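Local coordinates for protein putative glucoamylase (Bacteroides uniformis, PDB 4GL3) that is a putative glucoamylase, probably a glycoside hydrolase of the six-hairpin clan that releases sugar units from glucan-type substrates, at residues N289-K294 with G318-V323; L280-Y285 with W301-S306. All coordinates share one frame; numbering follows the deposited sequence.

Overall arrangement
Interaction 1 (289-294 with 318-323) and interaction 2 (280-285 with 301-306) have centres about 10 Å apart, and their segments alternate along the chain: the helix, the turn that leaves it, the 301-306 run and then the 318-323 loop. The two contacts touch directly. Y285 OH, from the helix of interaction 2, lies 2.7 Å from D320 OD2 of interaction 1, a probable hydrogen bond, while P290 CG packs 3.4 Å from Y285 CE1. Elsewhere V323 O packs against L303 CD2. Interaction 2 is the buried one, about 17 Å from the chain centre to its own centre; interaction 1 lies farther out, at about 25 Å, and is partly exposed.

Interaction 1: N289-K294 with G318-V323; sequences NPKGYK and GNDRGV
The Y293 ring lies flat over G322, whose CA sits 3.4 Å from the ring centroid and almost on the ring normal, a CH-pi contact centred on the face. A side chain at G322 would run into the ring, and with its positive phi the backbone there suits glycine in any case. D320 meets the same ring differently: OD2 comes to the edge, near the ring plane, 3.4 Å from CE2, with the carboxylate turned 70° against the ring. The D320 carboxylate, swung opposite its own N (chi1 179°), runs past Y293 in the opposite direction. K291 runs alongside D320, bends at chi3 (75°), and brings NZ to 2.8 Å from D320 O, nearly in line with the carbonyl bond. That ammonium therefore holds backbone; NZ and OD2 stay 5.4 Å apart. A water ties the segments together a second time, donating to both N289 OD1 and D320 OD2 and accepting from K291 N. N289 braces the type I turn that carries K291: its OD1 accepts from Y293 N, and ND2 reaches Y293 O at 2.8 Å on an in-plane lone pair, so both ends of the amide hold the Y293 backbone. The D320 carboxylate is also gripped from outside, OD1 by Y296 OH and OD2 by Y285 OH. The contact thus joins the turn directly after helix 271-288 to the loop between strand 313-314 and helix 326-331.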
loop_
_atom_site.group_PDB
_atom_site.type_symbol
_atom_site.label_atom_id
_atom_site.label_comp_id
_atom_site.label_asym_id
_atom_site.label_seq_id
_atom_site.Cartn_x
_atom_site.Cartn_y
_atom_site.Cartn_z
ATOM N N ASN A 289 13.856 2.572 22.701
ATOM C CA ASN A 289 15.117 2.008 22.191
ATOM C C ASN A 289 15.688 0.938 23.119
ATOM O O ASN A 289 16.820 1.044 23.580
ATOM C CB ASN A 289 16.149 3.119 21.975
ATOM C CG ASN A 289 17.359 2.663 21.164
ATOM O OD1 ASN A 289 17.336 1.647 20.476
ATOM N ND2 ASN A 289 18.414 3.436 21.235
ATOM N N PRO A 290 14.897 -0.093 23.416
ATOM C CA PRO A 290 15.376 -1.046 24.425
ATOM C C PRO A 290 16.644 -1.798 24.014
ATOM O O PRO A 290 17.385 -2.201 24.885
ATOM C CB PRO A 290 14.208 -2.014 24.602
ATOM C CG PRO A 290 13.360 -1.861 23.382
ATOM C CD PRO A 290 13.598 -0.470 22.839
ATOM N N LYS A 291 16.911 -1.979 22.719
ATOM C CA LYS A 291 18.136 -2.683 22.290
ATOM C C LYS A 291 19.359 -1.772 22.179
ATOM O O LYS A 291 20.477 -2.244 21.923
ATOM C CB LYS A 291 17.898 -3.411 20.976
ATOM C CG LYS A 291 16.879 -4.532 21.130
ATOM C CD LYS A 291 16.649 -5.317 19.852
ATOM C CE LYS A 291 17.799 -6.254 19.552
ATOM N NZ LYS A 291 17.495 -7.051 18.334
ATOM N N GLY A 292 19.149 -0.471 22.383
ATOM C CA GLY A 292 20.224 0.514 22.406
ATOM C C GLY A 292 20.856 0.811 21.052
ATOM O O GLY A 292 22.039 1.055 20.979
ATOM N N TYR A 293 20.091 0.779 19.965
ATOM C CA TYR A 293 20.661 1.105 18.665
ATOM C C TYR A 293 21.046 2.577 18.574
ATOM O O TYR A 293 20.491 3.405 19.292
ATOM C CB TYR A 293 19.693 0.750 17.574
ATOM C CG TYR A 293 19.567 -0.742 17.376
ATOM C CD1 TYR A 293 20.665 -1.503 16.985
ATOM C CD2 TYR A 293 18.369 -1.390 17.589
ATOM C CE1 TYR A 293 20.563 -2.869 16.799
ATOM C CE2 TYR A 293 18.255 -2.753 17.386
ATOM C CZ TYR A 293 19.363 -3.485 17.004
ATOM O OH TYR A 293 19.256 -4.826 16.773
ATOM N N LYS A 294 22.009 2.899 17.708
ATOM C CA LYS A 294 22.428 4.289 17.514
ATOM C C LYS A 294 21.357 5.138 16.799
ATOM O O LYS A 294 20.793 4.720 15.779
ATOM C CB LYS A 294 23.744 4.331 16.735
ATOM C CG LYS A 294 24.304 5.724 16.518
ATOM C CD LYS A 294 25.782 5.655 16.178
ATOM C CE LYS A 294 26.242 6.929 15.484
ATOM N NZ LYS A 294 27.701 7.144 15.682
ATOM N N GLY A 318 8.774 -6.167 17.498
ATOM C CA GLY A 318 9.113 -7.571 17.818
ATOM C C GLY A 318 10.157 -8.213 16.903
ATOM O O GLY A 318 10.421 -9.401 17.018
ATOM N N ASN A 319 10.747 -7.421 15.999
ATOM C CA ASN A 319 11.794 -7.863 15.077
ATOM C C ASN A 319 12.619 -6.634 14.684
ATOM O O ASN A 319 12.551 -6.127 13.535
ATOM C CB ASN A 319 11.183 -8.505 13.841
ATOM C CG ASN A 319 12.228 -8.959 12.828
ATOM O OD1 ASN A 319 13.328 -9.325 13.193
ATOM N ND2 ASN A 319 11.875 -8.923 11.551
ATOM N N ASP A 320 13.359 -6.146 15.664
ATOM C CA ASP A 320 14.102 -4.911 15.561
ATOM C C ASP A 320 15.557 -5.284 15.344
ATOM O O ASP A 320 16.170 -5.842 16.231
ATOM C CB ASP A 320 13.939 -4.122 16.845
ATOM C CG ASP A 320 14.714 -2.806 16.843
ATOM O OD1 ASP A 320 15.100 -2.289 15.771
ATOM O OD2 ASP A 320 14.932 -2.284 17.949
ATOM N N ARG A 321 16.083 -4.955 14.162
ATOM C CA ARG A 321 17.428 -5.348 13.734
ATOM C C ARG A 321 18.347 -4.148 13.538
ATOM O O ARG A 321 19.417 -4.270 12.936
ATOM C CB ARG A 321 17.337 -6.121 12.416
ATOM C CG ARG A 321 16.189 -7.121 12.359
ATOM C CD ARG A 321 16.436 -8.260 11.397
ATOM N NE ARG A 321 15.635 -9.411 11.787
ATOM C CZ ARG A 321 15.718 -10.613 11.235
ATOM N NH1 ARG A 321 16.584 -10.842 10.266
ATOM N NH2 ARG A 321 14.911 -11.573 11.636
ATOM N N GLY A 322 17.914 -2.977 14.015
ATOM C CA GLY A 322 18.712 -1.723 13.933
ATOM C C GLY A 322 18.441 -0.873 12.692
ATOM O O GLY A 322 19.124 0.126 12.480
ATOM N N VAL A 323 17.449 -1.280 11.893
ATOM C CA VAL A 323 17.114 -0.697 10.592
ATOM C C VAL A 323 15.875 0.202 10.768
ATOM O O VAL A 323 14.829 -0.245 11.227
ATOM C CB VAL A 323 16.834 -1.809 9.539
ATOM C CG1 VAL A 323 16.391 -1.227 8.183
ATOM C CG2 VAL A 323 18.062 -2.734 9.391
HETATM O O HOH W 1 15.910 -0.705 20.204
#

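Interaction 2: L280-Y285 with W301-S306; sequences LINRAY and WGLTAS
N282 reads the L303 backbone with both ends of its amide. OD1 accepts from L303 N at 2.9 Å in an almost straight bond (172°), and ND2 returns one to L303 O at 3.1 Å; each bond falls on an in-plane lone pair of its acceptor. An extended chi1 (-166°, CG opposite the backbone N) carries the amide straight off the helix to this backbone. With an alanine at N282 the helix is likely to lose both of these bonds to L303, and a gap would probably open where the amide lay. One residue along the helix, R283 lays its aliphatic chain across a face of the W301 indole: CB is 3.6 Å from CE3, and CG stands 3.9 Å from the centroid of the five-membered ring, a CH-pi contact. The chain then climbs away from the ring, leaving the guanidinium high above the five-membered ring, at most a weak attraction, and it makes a cation-pi contact with Y339, while W301 NE1 bonds to the Y339 carbonyl. L303 also meets Y285, its CD1 3.6 Å from Y285 CE2, the two side chains crossing at about a right angle. This is helix-to-loop packing in which a side-chain amide pairs with one residue's N-H and C=O, as a strand neighbour would, joining helix 271-288 to the run that leads into the short, weakly bonded strand 305-306.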
loop_
_atom_site.group_PDB
_atom_site.type_symbol
_atom_site.label_atom_id
_atom_site.label_comp_id
_atom_site.label_asym_id
_atom_site.label_seq_id
_atom_site.Cartn_x
_atom_site.Cartn_y
_atom_site.Cartn_z
ATOM N N LEU A 280 1.757 5.509 16.981
ATOM C CA LEU A 280 2.370 6.136 18.184
ATOM C C LEU A 280 3.101 5.099 19.016
ATOM O O LEU A 280 4.122 5.372 19.599
ATOM C CB LEU A 280 1.318 6.876 19.018
ATOM C CG LEU A 280 0.782 8.157 18.356
ATOM C CD1 LEU A 280 -0.090 8.960 19.311
ATOM C CD2 LEU A 280 1.942 9.022 17.876
ATOM N N ILE A 281 2.585 3.879 19.041
ATOM C CA ILE A 281 3.284 2.765 19.680
ATOM C C ILE A 281 4.632 2.435 18.985
ATOM O O ILE A 281 5.640 2.237 19.657
ATOM C CB ILE A 281 2.360 1.539 19.762
ATOM C CG1 ILE A 281 1.251 1.801 20.804
ATOM C CG2 ILE A 281 3.157 0.269 20.075
ATOM C CD1 ILE A 281 0.042 0.852 20.641
ATOM N N ASN A 282 4.636 2.382 17.655
ATOM C CA ASN A 282 5.861 2.141 16.865
ATOM C C ASN A 282 6.906 3.228 17.174
ATOM O O ASN A 282 8.082 2.955 17.497
ATOM C CB ASN A 282 5.449 2.078 15.378
ATOM C CG ASN A 282 6.515 1.504 14.480
ATOM O OD1 ASN A 282 7.468 2.209 14.120
ATOM N ND2 ASN A 282 6.342 0.224 14.060
ATOM N N ARG A 283 6.444 4.476 17.178
ATOM C CA ARG A 283 7.287 5.585 17.587
ATOM C C ARG A 283 7.766 5.470 19.026
ATOM O O ARG A 283 8.943 5.708 19.301
ATOM C CB ARG A 283 6.567 6.923 17.377
ATOM C CG ARG A 283 7.353 8.117 17.865
ATOM C CD ARG A 283 6.578 9.413 17.651
ATOM N NE ARG A 283 7.259 10.596 18.174
ATOM C CZ ARG A 283 7.120 11.047 19.418
ATOM N NH1 ARG A 283 6.343 10.410 20.277
ATOM N NH2 ARG A 283 7.746 12.137 19.811
ATOM N N ALA A 284 6.866 5.149 19.961
ATOM C CA ALA A 284 7.251 5.033 21.377
ATOM C C ALA A 284 8.296 3.931 21.556
ATOM O O ALA A 284 9.236 4.092 22.349
ATOM C CB ALA A 284 6.041 4.794 22.312
ATOM N N TYR A 285 8.147 2.823 20.819
ATOM C CA TYR A 285 9.145 1.763 20.873
ATOM C C TYR A 285 10.525 2.338 20.496
ATOM O O TYR A 285 11.533 2.083 21.182
ATOM C CB TYR A 285 8.800 0.550 19.998
ATOM C CG TYR A 285 9.943 -0.437 19.930
ATOM C CD1 TYR A 285 10.100 -1.409 20.891
ATOM C CD2 TYR A 285 10.912 -0.323 18.962
ATOM C CE1 TYR A 285 11.157 -2.304 20.852
ATOM C CE2 TYR A 285 11.988 -1.178 18.924
ATOM C CZ TYR A 285 12.103 -2.175 19.865
ATOM O OH TYR A 285 13.185 -3.011 19.833
ATOM N N TRP A 301 12.564 7.493 13.875
ATOM C CA TRP A 301 11.668 6.397 14.240
ATOM C C TRP A 301 10.988 5.860 13.008
ATOM O O TRP A 301 10.955 6.529 11.968
ATOM C CB TRP A 301 10.595 6.857 15.232
ATOM C CG TRP A 301 9.650 7.925 14.737
ATOM C CD1 TRP A 301 9.867 9.272 14.742
ATOM C CD2 TRP A 301 8.321 7.742 14.193
ATOM N NE1 TRP A 301 8.769 9.937 14.231
ATOM C CE2 TRP A 301 7.814 9.025 13.882
ATOM C CE3 TRP A 301 7.529 6.628 13.919
ATOM C CZ2 TRP A 301 6.553 9.216 13.343
ATOM C CZ3 TRP A 301 6.292 6.817 13.370
ATOM C CH2 TRP A 301 5.811 8.100 13.086
ATOM N N GLY A 302 10.449 4.646 13.149
ATOM C CA GLY A 302 9.623 4.018 12.132
ATOM C C GLY A 302 10.209 2.683 11.729
ATOM O O GLY A 302 11.198 2.630 10.989
ATOM N N LEU A 303 9.580 1.604 12.203
ATOM C CA LEU A 303 9.968 0.227 11.863
ATOM C C LEU A 303 8.900 -0.473 11.000
ATOM O O LEU A 303 7.715 -0.556 11.366
ATOM C CB LEU A 303 10.200 -0.577 13.151
ATOM C CG LEU A 303 11.260 -0.062 14.130
ATOM C CD1 LEU A 303 11.238 -0.892 15.412
ATOM C CD2 LEU A 303 12.640 -0.045 13.482
ATOM N N THR A 304 9.339 -0.964 9.841
ATOM C CA THR A 304 8.504 -1.721 8.930
ATOM C C THR A 304 9.388 -2.629 8.036
ATOM O O THR A 304 10.627 -2.559 8.074
ATOM C CB THR A 304 7.653 -0.772 8.092
ATOM O OG1 THR A 304 6.612 -1.498 7.451
ATOM C CG2 THR A 304 8.494 -0.015 7.014
ATOM N N ALA A 305 8.740 -3.472 7.240
ATOM C CA ALA A 305 9.430 -4.350 6.285
ATOM C C ALA A 305 10.213 -3.542 5.255
ATOM O O ALA A 305 9.672 -2.602 4.638
ATOM C CB ALA A 305 8.441 -5.307 5.565
ATOM N N SER A 306 11.456 -3.943 5.033
ATOM C CA SER A 306 12.290 -3.284 4.042
ATOM C C SER A 306 13.606 -4.024 3.846
ATOM O O SER A 306 13.903 -4.975 4.577
ATOM C CB SER A 306 12.586 -1.860 4.537
ATOM O OG SER A 306 13.459 -1.863 5.644
#